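Local structure of VAO-type flavoprotein oxidase VAO615 (Myceliophthora thermophila, 6F72) at residues A525-S530 against D534-L539. The protein probably acts as a secreted flavoprotein oxidase with one bicovalently bound FAD per subunit, reacting rapidly with molecular oxygen once reduced, though no substrate is known. Numbering follows the deposited sequence.
Sequences ANWKES and DNYARL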
# COMPACT_ATOMS: atom_id res chain seq x y z
N ALA A 525 5.95 5.36 -16.77
CA ALA A 525 5.24 5.71 -17.99
C ALA A 525 4.19 4.68 -18.43
O ALA A 525 3.15 5.07 -18.96
CB ALA A 525 6.23 5.98 -19.12
N ASN A 526 4.49 3.39 -18.21
CA ASN A 526 3.67 2.26 -18.71
C ASN A 526 2.61 1.80 -17.67
O ASN A 526 2.19 0.62 -17.68
CB ASN A 526 4.56 1.08 -19.17
CG ASN A 526 3.80 0.03 -20.00
OD1 ASN A 526 2.88 0.36 -20.76
ND2 ASN A 526 4.17 -1.25 -19.84
N TRP A 527 2.18 2.72 -16.80
CA TRP A 527 1.26 2.40 -15.70
C TRP A 527 -0.04 1.71 -16.14
O TRP A 527 -0.47 0.78 -15.49
CB TRP A 527 0.93 3.64 -14.83
CG TRP A 527 0.26 4.74 -15.59
CD1 TRP A 527 0.88 5.74 -16.29
CD2 TRP A 527 -1.14 4.95 -15.75
NE1 TRP A 527 -0.05 6.55 -16.88
CE2 TRP A 527 -1.30 6.09 -16.56
CE3 TRP A 527 -2.28 4.28 -15.29
CZ2 TRP A 527 -2.56 6.59 -16.93
CZ3 TRP A 527 -3.54 4.77 -15.65
CH2 TRP A 527 -3.67 5.92 -16.46
N LYS A 528 -0.64 2.19 -17.23
CA LYS A 528 -1.97 1.74 -17.66
C LYS A 528 -1.96 0.25 -17.98
O LYS A 528 -2.75 -0.52 -17.42
CB LYS A 528 -2.46 2.56 -18.86
CG LYS A 528 -3.93 2.29 -19.22
CD LYS A 528 -4.36 3.03 -20.47
CE LYS A 528 -4.85 4.43 -20.14
NZ LYS A 528 -5.15 5.23 -21.36
N GLU A 529 -1.06 -0.13 -18.88
CA GLU A 529 -0.91 -1.52 -19.29
C GLU A 529 -0.41 -2.37 -18.13
O GLU A 529 -0.88 -3.49 -17.94
CB GLU A 529 0.02 -1.62 -20.50
CG GLU A 529 0.43 -3.03 -20.89
CD GLU A 529 1.58 -3.02 -21.88
OE1 GLU A 529 1.41 -2.47 -23.00
OE2 GLU A 529 2.67 -3.57 -21.54
N SER A 530 0.51 -1.85 -17.33
CA SER A 530 1.12 -2.68 -16.32
C SER A 530 0.27 -2.85 -15.06
O SER A 530 0.27 -3.94 -14.46
CB SER A 530 2.50 -2.17 -15.97
OG SER A 530 3.21 -3.20 -15.32
N ASP A 534 -5.64 -6.01 -19.42
CA ASP A 534 -6.84 -6.13 -20.25
C ASP A 534 -8.12 -5.68 -19.51
O ASP A 534 -9.05 -5.23 -20.16
CB ASP A 534 -6.98 -7.54 -20.86
CG ASP A 534 -5.81 -7.91 -21.78
OD1 ASP A 534 -5.36 -7.03 -22.55
OD2 ASP A 534 -5.32 -9.07 -21.72
N ASN A 535 -8.13 -5.76 -18.18
CA ASN A 535 -9.24 -5.25 -17.35
C ASN A 535 -9.57 -3.77 -17.50
O ASN A 535 -10.66 -3.35 -17.10
CB ASN A 535 -9.01 -5.52 -15.86
CG ASN A 535 -9.34 -6.94 -15.47
OD1 ASN A 535 -10.10 -7.64 -16.16
ND2 ASN A 535 -8.76 -7.38 -14.36
N TYR A 536 -8.64 -3.00 -18.07
CA TYR A 536 -8.77 -1.54 -18.11
C TYR A 536 -10.03 -1.00 -18.79
O TYR A 536 -10.64 -0.06 -18.27
CB TYR A 536 -7.50 -0.85 -18.66
CG TYR A 536 -7.47 0.61 -18.30
CD1 TYR A 536 -7.04 1.02 -17.04
CD2 TYR A 536 -7.92 1.59 -19.20
CE1 TYR A 536 -7.04 2.35 -16.67
CE2 TYR A 536 -7.92 2.94 -18.85
CZ TYR A 536 -7.48 3.30 -17.58
OH TYR A 536 -7.45 4.63 -17.20
N ALA A 537 -10.41 -1.58 -19.92
CA ALA A 537 -11.61 -1.13 -20.64
C ALA A 537 -12.85 -1.22 -19.74
O ALA A 537 -13.65 -0.28 -19.69
CB ALA A 537 -11.82 -1.92 -21.92
N ARG A 538 -12.98 -2.34 -19.01
CA ARG A 538 -14.14 -2.59 -18.16
C ARG A 538 -14.10 -1.73 -16.90
O ARG A 538 -15.13 -1.21 -16.47
CB ARG A 538 -14.28 -4.06 -17.78
CG ARG A 538 -15.69 -4.38 -17.30
CD ARG A 538 -15.80 -5.70 -16.57
NE ARG A 538 -17.04 -5.71 -15.80
CZ ARG A 538 -17.34 -6.58 -14.84
NH1 ARG A 538 -16.49 -7.55 -14.52
NH2 ARG A 538 -18.51 -6.49 -14.21
N LEU A 539 -12.90 -1.59 -16.32
CA LEU A 539 -12.66 -0.65 -15.22
C LEU A 539 -13.05 0.77 -15.61
O LEU A 539 -13.63 1.50 -14.80
CB LEU A 539 -11.21 -0.74 -14.75
CG LEU A 539 -10.84 -2.00 -13.97
CD1 LEU A 539 -9.34 -2.21 -13.87
CD2 LEU A 539 -11.48 -2.02 -12.58
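Tyr536 OH hydrogen-bonds Gly559 N and, weakly, Glu561 OE1, and the Tyr536 ring packs against Lys528. The contact joins two consecutive short helices, 527-532 and 536-546, in the berberine-like region of this VAO-type oxidase. Between the helices the main interaction is a CH-pi contact. Lys528 CG lies 3.8 Å from the centroid of the Tyr536 ring and only 1° off the ring normal. The lysine chain then bends at chi3, which carries CE out past the rim, 3.6 Å from Tyr536 CE2. Tyr536 CG stands anti to its amide nitrogen (chi1 -162°), and this sends the ring across to the first helix. Trp527 touches more loosely, CZ3 lying 4.4 Å from Tyr536 CE1. An alanine in place of Tyr536 would probably leave Lys528 without the aromatic face beneath its methylenes and Gly559 N without its hydroxyl partner. No hydrogen bond links the two segments. Tyr532, from the end of the first helix, also meets the Tyr536 ring, with the planes at about 50°. At the indole, Tyr536 OH sits near the ring plane, 4.1 Å from Trp527 CH2.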